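Local coordinates for AAEL008620-PA odorant-binding protein (Aedes aegypti, PDB 5V13), which binds juvenile hormone III in mosquito hemolymph, holding it in a pocket of an odorant-binding-protein fold, at residues 61-66 and 120-126; 31-36 and 67-72; 27-31 and 199-203. All coordinates share one frame; numbering follows the deposited sequence.

Interaction 1. Residues 61-66 and 120-126; sequences SQCYVK and NSCESVF. With JH3 (methyl (2E,6E)-9-[(2R)-3,3-dimethyloxiran-2-yl]-3,7-dimethylnona-2,6-dienoate), chain E.
Lys66 NZ donates to the backbone O of Asn120 at 2.9 Å, meeting the carbonyl at a C=O...N angle of 156° and tilted somewhat out of its plane. The lysine reaches it as an extended chain, its CD passing beside the CA of Cys122. The side-chain amide of Asn120 is turned elsewhere, to Tyr75 and to the O of Pro77. Ser121 then N-caps helix 122-135: its OG accepts from Ser124 N at 3.1 Å, and Asp119, just before the segment, hydrogen-bonds the same hydroxyl.

One residue further on, the two helices are stitched covalently. Cys63 SG and Cys122 SG are joined at 2.1 Å with a right-handed twist (chi3 98°), and both sulfurs lie beside their own backbone N. Gln62, with CG also on the N side (chi1 -62°), lays its CG over one face of the Phe126 ring, 3.9 Å from the centroid, a CH-pi contact set toward the rim. Its amide continues alongside Glu123, pointing the same way. Val65 takes another side of the phenyl ring, its CG2 lying in the ring plane 3.8 Å from CD2 of Phe126.

Tyr64 faces away from this seam and turns a ring edge to juvenile hormone; its OH lies 3.5 Å from C4 of JH3 and probably hydrogen-bonds the O of Tyr33. One side of helix 59-71 is thus bound to helix 122-135 by a disulfide, a lysine-to-carbonyl hydrogen bond and a packed ring, while Tyr64, on another side, meets the hormone.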
loop_
_atom_site.group_PDB
_atom_site.type_symbol
_atom_site.label_atom_id
_atom_site.label_comp_id
_atom_site.label_asym_id
_atom_site.label_seq_id
_atom_site.Cartn_x
_atom_site.Cartn_y
_atom_site.Cartn_z
ATOM N N SER B 61 3.049 -34.401 7.843
ATOM C CA SER B 61 2.184 -33.324 8.326
ATOM C C SER B 61 2.579 -32.868 9.729
ATOM O O SER B 61 2.507 -31.674 10.045
ATOM C CB SER B 61 0.722 -33.774 8.332
ATOM O OG SER B 61 0.304 -34.226 7.060
ATOM N N GLN B 62 2.929 -33.813 10.604
ATOM C CA GLN B 62 3.407 -33.445 11.930
ATOM C C GLN B 62 4.667 -32.608 11.829
ATOM O O GLN B 62 4.812 -31.605 12.537
ATOM C CB GLN B 62 3.655 -34.694 12.782
ATOM C CG GLN B 62 2.405 -35.524 13.031
ATOM C CD GLN B 62 2.696 -36.838 13.735
ATOM O OE1 GLN B 62 3.732 -37.455 13.511
ATOM N NE2 GLN B 62 1.778 -37.274 14.587
ATOM N N CYS B 63 5.580 -32.975 10.924
ATOM C CA CYS B 63 6.792 -32.174 10.802
ATOM C C CYS B 63 6.508 -30.802 10.209
ATOM O O CYS B 63 7.205 -29.840 10.547
ATOM C CB CYS B 63 7.843 -32.896 9.973
ATOM S SG CYS B 63 8.477 -34.360 10.844
ATOM N N TYR B 64 5.507 -30.686 9.328
ATOM C CA TYR B 64 5.159 -29.364 8.805
ATOM C C TYR B 64 4.653 -28.450 9.916
ATOM O O TYR B 64 5.024 -27.267 9.985
ATOM C CB TYR B 64 4.106 -29.480 7.702
ATOM C CG TYR B 64 3.798 -28.147 7.047
ATOM C CD1 TYR B 64 4.691 -27.582 6.146
ATOM C CD2 TYR B 64 2.630 -27.435 7.357
ATOM C CE1 TYR B 64 4.421 -26.336 5.547
ATOM C CE2 TYR B 64 2.352 -26.205 6.762
ATOM C CZ TYR B 64 3.252 -25.660 5.862
ATOM O OH TYR B 64 2.995 -24.437 5.264
ATOM N N VAL B 65 3.790 -28.972 10.785
ATOM C CA VAL B 65 3.295 -28.169 11.903
ATOM C C VAL B 65 4.443 -27.749 12.822
ATOM O O VAL B 65 4.510 -26.593 13.266
ATOM C CB VAL B 65 2.198 -28.933 12.664
ATOM C CG1 VAL B 65 1.731 -28.119 13.880
ATOM C CG2 VAL B 65 1.018 -29.222 11.729
ATOM N N LYS B 66 5.363 -28.668 13.117
ATOM C CA LYS B 66 6.510 -28.325 13.957
ATOM C C LYS B 66 7.366 -27.236 13.308
ATOM O O LYS B 66 7.752 -26.254 13.962
ATOM C CB LYS B 66 7.348 -29.575 14.232
ATOM C CG LYS B 66 8.615 -29.270 15.020
ATOM C CD LYS B 66 9.490 -30.480 15.191
ATOM C CE LYS B 66 10.927 -30.036 15.424
ATOM N NZ LYS B 66 11.851 -31.197 15.442
ATOM N N ASN B 120 11.584 -33.003 21.356
ATOM C CA ASN B 120 11.169 -32.083 20.301
ATOM C C ASN B 120 10.749 -32.786 19.008
ATOM O O ASN B 120 10.750 -32.151 17.946
ATOM C CB ASN B 120 12.290 -31.085 19.988
ATOM C CG ASN B 120 12.408 -29.988 21.030
ATOM O OD1 ASN B 120 11.409 -29.532 21.574
ATOM N ND2 ASN B 120 13.634 -29.552 21.304
ATOM N N SER B 121 10.362 -34.058 19.072
ATOM C CA SER B 121 9.981 -34.780 17.864
ATOM C C SER B 121 8.732 -34.164 17.235
ATOM O O SER B 121 7.925 -33.507 17.902
ATOM C CB SER B 121 9.745 -36.260 18.169
ATOM O OG SER B 121 8.497 -36.502 18.807
ATOM N N CYS B 122 8.586 -34.367 15.922
ATOM C CA CYS B 122 7.403 -33.850 15.224
ATOM C C CYS B 122 6.128 -34.393 15.854
ATOM O O CYS B 122 5.122 -33.679 15.962
ATOM C CB CYS B 122 7.438 -34.226 13.737
ATOM S SG CYS B 122 8.897 -33.717 12.778
ATOM N N GLU B 123 6.155 -35.664 16.280
ATOM C CA GLU B 123 4.968 -36.258 16.887
ATOM C C GLU B 123 4.613 -35.575 18.202
ATOM O O GLU B 123 3.436 -35.290 18.457
ATOM C CB GLU B 123 5.172 -37.762 17.106
ATOM C CG GLU B 123 3.950 -38.456 17.699
ATOM C CD GLU B 123 4.200 -39.919 18.038
ATOM O OE1 GLU B 123 5.334 -40.407 17.830
ATOM O OE2 GLU B 123 3.254 -40.581 18.516
ATOM N N SER B 124 5.607 -35.320 19.061
ATOM C CA SER B 124 5.296 -34.712 20.356
ATOM C C SER B 124 4.757 -33.298 20.188
ATOM O O SER B 124 3.821 -32.895 20.893
ATOM C CB SER B 124 6.531 -34.700 21.254
ATOM O OG SER B 124 6.928 -36.016 21.584
ATOM N N VAL B 125 5.334 -32.526 19.272
ATOM C CA VAL B 125 4.890 -31.144 19.094
ATOM C C VAL B 125 3.484 -31.108 18.490
ATOM O O VAL B 125 2.601 -30.396 18.976
ATOM C CB VAL B 125 5.910 -30.364 18.240
ATOM C CG1 VAL B 125 5.409 -28.974 17.917
ATOM C CG2 VAL B 125 7.271 -30.291 18.941
ATOM N N PHE B 126 3.250 -31.900 17.434
ATOM C CA PHE B 126 1.926 -31.966 16.812
ATOM C C PHE B 126 0.869 -32.420 17.815
ATOM O O PHE B 126 -0.196 -31.810 17.927
ATOM C CB PHE B 126 1.980 -32.904 15.597
ATOM C CG PHE B 126 0.677 -33.093 14.890
ATOM C CD1 PHE B 126 -0.206 -34.097 15.273
ATOM C CD2 PHE B 126 0.357 -32.306 13.784
ATOM C CE1 PHE B 126 -1.404 -34.283 14.594
ATOM C CE2 PHE B 126 -0.840 -32.484 13.100
ATOM C CZ PHE B 126 -1.718 -33.472 13.499
HETATM C C1 JH3 E . 0.198 -21.528 2.507
HETATM O O2 JH3 E . -0.732 -20.782 2.261
HETATM O O1 JH3 E . 1.307 -21.551 1.587
HETATM C CM JH3 E . 1.300 -20.643 0.484
HETATM C C2 JH3 E . 0.279 -22.397 3.696
HETATM C C3 JH3 E . -0.638 -22.546 4.655
HETATM C "C3'" JH3 E . -1.960 -21.831 4.676
HETATM C C4 JH3 E . -0.285 -23.489 5.781
HETATM C C5 JH3 E . -0.698 -22.859 7.107
HETATM C C6 JH3 E . 0.037 -23.544 8.238
HETATM C C7 JH3 E . -0.496 -24.543 8.956
HETATM C "C7'" JH3 E . -1.870 -25.074 8.642
HETATM C C8 JH3 E . 0.335 -25.148 10.077
HETATM C C9 JH3 E . -0.308 -24.939 11.458
HETATM C CA JH3 E . -0.698 -23.485 11.710
HETATM O O3 JH3 E . -1.145 -23.240 13.063
HETATM C CB JH3 E . 0.156 -22.747 12.739
HETATM C "CB'" JH3 E . 0.285 -21.250 12.437
HETATM C CC JH3 E . 1.273 -23.477 13.471
#

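Interaction 2. Residues 31-36 and 67-72; sequences YAYVRC and CVSEEL. With JH3 (methyl (2E,6E)-9-[(2R)-3,3-dimethyloxiran-2-yl]-3,7-dimethylnona-2,6-dienoate), chain E.
Tyr33 turns a ring face to the hormone and a ring edge to Val68, and each part of its side chain has its own neighbour. CB sits 3.5 Å from C2 of JH3, next to the ester end of the hormone. With CG beside the backbone N (chi1 -58°), the ring swings along the isoprenoid chain, and C5 of JH3 rests 3.8 Å above the ring plane, over its centre. One edge meets the protein instead: CE1 is 3.7 Å from Val68 CG1, which lies in the plane of the ring. At the tip, OH hydrogen-bonds the O of Phe144, pinning the far end of the ring.

Val68 divides its two methyls. CG1 serves the tyrosine edge, while CG2 packs on CB of Cys36 at 3.8 Å. Cys36 SG in turn bonds Cys67 SG at 2.1 Å, a left-handed disulfide (chi3 -84°). The two sulfurs set out differently: that of Cys36 lies beside its backbone N, that of Cys67 anti to its own. The helical segments they join run at 139° to each other.

A turn earlier, Ala32 offers its small CB to two side chains, Glu71 through CG and Leu72 through CD2, the latter at 3.8 Å. Ser69, on another side of helix 59-71, brings its OG to 3.4 Å from CC of JH3, beside the epoxide, an approach to carbon only; the hydroxyl's hydrogen bond goes to the O of Val65.

Apart from the disulfide, the two segments meet mostly through apolar side chains, with no polar bond between them. This greasy seam, with an aromatic face laid on the hormone chain, suits a lipid ligand that has few polar groups to grip.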
loop_
_atom_site.group_PDB
_atom_site.type_symbol
_atom_site.label_atom_id
_atom_site.label_comp_id
_atom_site.label_asym_id
_atom_site.label_seq_id
_atom_site.Cartn_x
_atom_site.Cartn_y
_atom_site.Cartn_z
ATOM N N TYR B 31 6.462 -16.246 4.855
ATOM C CA TYR B 31 7.813 -16.811 4.788
ATOM C C TYR B 31 7.839 -18.214 5.380
ATOM O O TYR B 31 8.402 -19.151 4.791
ATOM C CB TYR B 31 8.801 -15.909 5.538
ATOM C CG TYR B 31 10.240 -16.369 5.458
ATOM C CD1 TYR B 31 10.748 -17.337 6.339
ATOM C CD2 TYR B 31 11.100 -15.825 4.509
ATOM C CE1 TYR B 31 12.091 -17.734 6.273
ATOM C CE2 TYR B 31 12.425 -16.223 4.427
ATOM C CZ TYR B 31 12.914 -17.170 5.308
ATOM O OH TYR B 31 14.238 -17.549 5.206
ATOM N N ALA B 32 7.235 -18.373 6.560
ATOM C CA ALA B 32 7.242 -19.665 7.234
ATOM C C ALA B 32 6.440 -20.698 6.452
ATOM O O ALA B 32 6.893 -21.842 6.276
ATOM C CB ALA B 32 6.687 -19.514 8.651
ATOM N N TYR B 33 5.243 -20.326 5.979
ATOM C CA TYR B 33 4.419 -21.295 5.243
ATOM C C TYR B 33 5.135 -21.800 3.992
ATOM O O TYR B 33 5.144 -23.006 3.704
ATOM C CB TYR B 33 3.068 -20.677 4.845
ATOM C CG TYR B 33 2.217 -20.143 5.987
ATOM C CD1 TYR B 33 2.406 -20.576 7.295
ATOM C CD2 TYR B 33 1.221 -19.204 5.739
ATOM C CE1 TYR B 33 1.615 -20.065 8.343
ATOM C CE2 TYR B 33 0.431 -18.701 6.757
ATOM C CZ TYR B 33 0.628 -19.131 8.052
ATOM O OH TYR B 33 -0.153 -18.602 9.055
ATOM N N VAL B 34 5.714 -20.880 3.220
ATOM C CA VAL B 34 6.336 -21.249 1.950
ATOM C C VAL B 34 7.632 -22.027 2.180
ATOM O O VAL B 34 7.895 -23.048 1.516
ATOM C CB VAL B 34 6.571 -19.988 1.092
ATOM C CG1 VAL B 34 7.422 -20.342 -0.129
ATOM C CG2 VAL B 34 5.234 -19.388 0.671
ATOM N N ARG B 35 8.472 -21.558 3.111
ATOM C CA ARG B 35 9.757 -22.229 3.308
ATOM C C ARG B 35 9.576 -23.622 3.896
ATOM O O ARG B 35 10.278 -24.562 3.500
ATOM C CB ARG B 35 10.683 -21.399 4.196
ATOM C CG ARG B 35 11.233 -20.149 3.502
ATOM C CD ARG B 35 12.159 -20.498 2.319
ATOM N NE ARG B 35 13.346 -21.230 2.764
ATOM C CZ ARG B 35 14.501 -20.656 3.098
ATOM N NH1 ARG B 35 14.633 -19.339 3.036
ATOM N NH2 ARG B 35 15.522 -21.399 3.498
ATOM N N CYS B 36 8.641 -23.783 4.840
ATOM C CA CYS B 36 8.371 -25.121 5.363
ATOM C C CYS B 36 7.734 -26.032 4.312
ATOM O O CYS B 36 7.950 -27.254 4.342
ATOM C CB CYS B 36 7.488 -25.027 6.609
ATOM S SG CYS B 36 8.383 -24.278 8.025
ATOM N N CYS B 67 7.665 -27.401 12.016
ATOM C CA CYS B 67 8.460 -26.432 11.266
ATOM C C CYS B 67 7.833 -25.042 11.309
ATOM O O CYS B 67 8.515 -24.054 11.598
ATOM C CB CYS B 67 8.603 -26.903 9.809
ATOM S SG CYS B 67 9.599 -25.827 8.676
ATOM N N VAL B 68 6.535 -24.939 10.996
ATOM C CA VAL B 68 5.891 -23.621 10.976
ATOM C C VAL B 68 5.855 -23.028 12.375
ATOM O O VAL B 68 6.110 -21.831 12.567
ATOM C CB VAL B 68 4.475 -23.707 10.376
ATOM C CG1 VAL B 68 3.754 -22.315 10.433
ATOM C CG2 VAL B 68 4.549 -24.202 8.944
ATOM N N SER B 69 5.544 -23.862 13.372
ATOM C CA SER B 69 5.517 -23.407 14.758
ATOM C C SER B 69 6.880 -22.876 15.190
ATOM O O SER B 69 6.980 -21.788 15.772
ATOM C CB SER B 69 5.062 -24.554 15.670
ATOM O OG SER B 69 3.709 -24.905 15.390
ATOM N N GLU B 70 7.947 -23.624 14.900
ATOM C CA GLU B 70 9.283 -23.157 15.256
ATOM C C GLU B 70 9.665 -21.899 14.492
ATOM O O GLU B 70 10.268 -20.978 15.061
ATOM C CB GLU B 70 10.311 -24.260 15.014
ATOM C CG GLU B 70 10.231 -25.339 16.068
ATOM C CD GLU B 70 11.329 -26.367 15.932
ATOM O OE1 GLU B 70 11.501 -27.177 16.864
ATOM O OE2 GLU B 70 12.020 -26.357 14.896
ATOM N N GLU B 71 9.350 -21.843 13.191
ATOM C CA GLU B 71 9.769 -20.677 12.421
ATOM C C GLU B 71 9.078 -19.404 12.901
ATOM O O GLU B 71 9.689 -18.330 12.880
ATOM C CB GLU B 71 9.500 -20.882 10.930
ATOM C CG GLU B 71 10.193 -19.836 10.056
ATOM C CD GLU B 71 11.719 -19.942 10.114
ATOM O OE1 GLU B 71 12.400 -18.900 10.026
ATOM O OE2 GLU B 71 12.243 -21.078 10.239
ATOM N N LEU B 72 7.825 -19.502 13.350
ATOM C CA LEU B 72 7.098 -18.355 13.888
ATOM C C LEU B 72 7.386 -18.107 15.367
ATOM O O LEU B 72 6.772 -17.205 15.959
ATOM C CB LEU B 72 5.593 -18.553 13.677
ATOM C CG LEU B 72 5.190 -18.592 12.195
ATOM C CD1 LEU B 72 3.705 -18.888 12.015
ATOM C CD2 LEU B 72 5.553 -17.263 11.547
HETATM C C1 JH3 E . 0.198 -21.528 2.507
HETATM O O2 JH3 E . -0.732 -20.782 2.261
HETATM O O1 JH3 E . 1.307 -21.551 1.587
HETATM C CM JH3 E . 1.300 -20.643 0.484
HETATM C C2 JH3 E . 0.279 -22.397 3.696
HETATM C C3 JH3 E . -0.638 -22.546 4.655
HETATM C "C3'" JH3 E . -1.960 -21.831 4.676
HETATM C C4 JH3 E . -0.285 -23.489 5.781
HETATM C C5 JH3 E . -0.698 -22.859 7.107
HETATM C C6 JH3 E . 0.037 -23.544 8.238
HETATM C C7 JH3 E . -0.496 -24.543 8.956
HETATM C "C7'" JH3 E . -1.870 -25.074 8.642
HETATM C C8 JH3 E . 0.335 -25.148 10.077
HETATM C C9 JH3 E . -0.308 -24.939 11.458
HETATM C CA JH3 E . -0.698 -23.485 11.710
HETATM O O3 JH3 E . -1.145 -23.240 13.063
HETATM C CB JH3 E . 0.156 -22.747 12.739
HETATM C "CB'" JH3 E . 0.285 -21.250 12.437
HETATM C CC JH3 E . 1.273 -23.477 13.471
#

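Interaction 3. Residues 27-31 and 199-203; sequences EQTLY and GFRWI
Arg201 and Glu27 form a buried salt bridge that ties helix 26-38, in the odorant-binding-protein fold at the front of the chain, to the loop that follows helix 190-199. NH1 of Arg201 donates to OE1 of Glu27 at 2.8 Å, on the syn side of the carboxylate; NH2 adds weak bonds to OE1 and to OE2. The two planes are 50° apart, so this is not a flat, paired bridge. OE1 is also hydrogen-bonded to the hydroxyl of Tyr268, and this crowd of polar partners would favour a charged carboxylate.

NH1 has a second acceptor, the O of Gly199 at 2.9 Å, lying in the guanidinium plane. The arginine, whose positive phi (59°) takes the chain out of the helix, thereby folds back onto the last residue of helix 190-199; together with the bonds to Glu27 this probably restrains the guanidinium from rotating. NH2 reaches further through a water, which accepts from it and donates to the O of Gln28 at 2.8 Å.

Held this way, the guanidinium lies flat on one face of the Tyr31 ring, planes only 4° apart and centres 3.6 Å apart, a cation-pi stack. The two side chains slide past each other in opposite directions, so the aliphatic part of the arginine follows over the ring toward its hydroxyl. Phe169 of helix 169-177 touches both Glu27 and Arg201. At the phenol end, Arg201 CD comes to 3.5 Å from Tyr31 CZ, and its CG lies equally near, 3.5 Å from the phenolic OH.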
loop_
_atom_site.group_PDB
_atom_site.type_symbol
_atom_site.label_atom_id
_atom_site.label_comp_id
_atom_site.label_asym_id
_atom_site.label_seq_id
_atom_site.Cartn_x
_atom_site.Cartn_y
_atom_site.Cartn_z
ATOM N N GLU B 27 4.192 -10.926 6.216
ATOM C CA GLU B 27 5.480 -11.311 5.645
ATOM C C GLU B 27 6.050 -12.511 6.389
ATOM O O GLU B 27 6.551 -13.455 5.773
ATOM C CB GLU B 27 6.466 -10.137 5.689
ATOM C CG GLU B 27 7.843 -10.411 5.041
ATOM C CD GLU B 27 8.813 -11.211 5.918
ATOM O OE1 GLU B 27 9.657 -11.969 5.351
ATOM O OE2 GLU B 27 8.756 -11.059 7.168
ATOM N N GLN B 28 5.964 -12.495 7.716
ATOM C CA GLN B 28 6.527 -13.575 8.522
ATOM C C GLN B 28 5.740 -14.885 8.365
ATOM O O GLN B 28 6.337 -15.963 8.244
ATOM C CB GLN B 28 6.585 -13.117 9.980
ATOM C CG GLN B 28 7.725 -12.102 10.214
ATOM C CD GLN B 28 7.704 -11.514 11.609
ATOM O OE1 GLN B 28 6.646 -11.125 12.118
ATOM N NE2 GLN B 28 8.873 -11.429 12.230
ATOM N N THR B 29 4.407 -14.832 8.405
ATOM C CA THR B 29 3.644 -16.061 8.191
ATOM C C THR B 29 3.870 -16.614 6.783
ATOM O O THR B 29 4.075 -17.822 6.613
ATOM C CB THR B 29 2.156 -15.832 8.459
ATOM O OG1 THR B 29 1.670 -14.750 7.650
ATOM C CG2 THR B 29 1.942 -15.490 9.939
ATOM N N LEU B 30 3.849 -15.755 5.763
ATOM C CA LEU B 30 4.054 -16.265 4.408
ATOM C C LEU B 30 5.441 -16.884 4.270
ATOM O O LEU B 30 5.597 -17.946 3.656
ATOM C CB LEU B 30 3.850 -15.148 3.377
ATOM C CG LEU B 30 3.783 -15.665 1.935
ATOM C CD1 LEU B 30 2.652 -16.695 1.769
ATOM C CD2 LEU B 30 3.594 -14.522 0.965
ATOM N N TYR B 31 6.462 -16.246 4.855
ATOM C CA TYR B 31 7.813 -16.811 4.788
ATOM C C TYR B 31 7.839 -18.214 5.380
ATOM O O TYR B 31 8.402 -19.151 4.791
ATOM C CB TYR B 31 8.801 -15.909 5.538
ATOM C CG TYR B 31 10.240 -16.369 5.458
ATOM C CD1 TYR B 31 10.748 -17.337 6.339
ATOM C CD2 TYR B 31 11.100 -15.825 4.509
ATOM C CE1 TYR B 31 12.091 -17.734 6.273
ATOM C CE2 TYR B 31 12.425 -16.223 4.427
ATOM C CZ TYR B 31 12.914 -17.170 5.308
ATOM O OH TYR B 31 14.238 -17.549 5.206
ATOM N N GLY B 199 15.933 -9.721 7.223
ATOM C CA GLY B 199 14.981 -10.061 6.177
ATOM C C GLY B 199 15.411 -11.273 5.368
ATOM O O GLY B 199 14.580 -12.107 4.991
ATOM N N PHE B 200 16.714 -11.382 5.078
ATOM C CA PHE B 200 17.275 -12.548 4.402
ATOM C C PHE B 200 17.352 -13.773 5.316
ATOM O O PHE B 200 17.655 -14.871 4.829
ATOM C CB PHE B 200 18.694 -12.237 3.875
ATOM C CG PHE B 200 18.741 -11.279 2.683
ATOM C CD1 PHE B 200 17.585 -10.703 2.171
ATOM C CD2 PHE B 200 19.967 -10.974 2.074
ATOM C CE1 PHE B 200 17.635 -9.826 1.070
ATOM C CE2 PHE B 200 20.037 -10.096 0.975
ATOM C CZ PHE B 200 18.869 -9.521 0.472
ATOM N N ARG B 201 17.118 -13.599 6.621
ATOM C CA ARG B 201 17.377 -14.627 7.641
ATOM C C ARG B 201 18.844 -15.060 7.672
ATOM O O ARG B 201 19.163 -16.180 8.097
ATOM C CB ARG B 201 16.455 -15.843 7.473
ATOM C CG ARG B 201 15.043 -15.668 8.080
ATOM C CD ARG B 201 14.195 -14.617 7.321
ATOM N NE ARG B 201 12.795 -14.573 7.778
ATOM C CZ ARG B 201 11.866 -13.742 7.300
ATOM N NH1 ARG B 201 12.166 -12.867 6.331
ATOM N NH2 ARG B 201 10.625 -13.789 7.784
ATOM N N TRP B 202 19.754 -14.175 7.241
ATOM C CA TRP B 202 21.177 -14.377 7.519
ATOM C C TRP B 202 21.482 -14.148 8.996
ATOM O O TRP B 202 22.399 -14.765 9.548
ATOM C CB TRP B 202 22.042 -13.441 6.671
ATOM C CG TRP B 202 22.075 -13.735 5.214
ATOM C CD1 TRP B 202 21.315 -14.641 4.543
ATOM C CD2 TRP B 202 22.939 -13.133 4.238
ATOM N NE1 TRP B 202 21.631 -14.627 3.209
ATOM C CE2 TRP B 202 22.634 -13.719 2.995
ATOM C CE3 TRP B 202 23.935 -12.152 4.297
ATOM C CZ2 TRP B 202 23.286 -13.361 1.818
ATOM C CZ3 TRP B 202 24.589 -11.793 3.117
ATOM C CH2 TRP B 202 24.266 -12.402 1.899
ATOM N N ILE B 203 20.736 -13.255 9.637
ATOM C CA ILE B 203 20.744 -13.080 11.086
ATOM C C ILE B 203 19.367 -13.479 11.593
ATOM O O ILE B 203 18.351 -12.995 11.079
ATOM C CB ILE B 203 21.086 -11.635 11.488
ATOM C CG1 ILE B 203 22.548 -11.335 11.151
ATOM C CG2 ILE B 203 20.806 -11.406 12.992
ATOM C CD1 ILE B 203 22.981 -9.911 11.479
HETATM O O HOH W 1 8.921 -15.927 9.433
#

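Overall arrangement
Interactions 1 and 2 share helix 59-71, and their centres are 12 Å apart. Interactions 2 and 3 share helix 26-38, meeting at Tyr31, with centres 9 Å apart. Interactions 1 and 3, 21 Å apart between centres, do not touch. Along the chain the segments of interactions 1 and 2 alternate, so their disulfides interlock, as in insect odorant-binding proteins; apart from the shared Tyr31, both fall between the segments of interaction 3 in the sequence. Tyr64 CE1 packs on Cys36 CB at 3.5 Å, joining the first two contacts beside the hormone. Interaction 3 joins helix 26-38, which also supplies pocket residues, to the loop after helix 190-199.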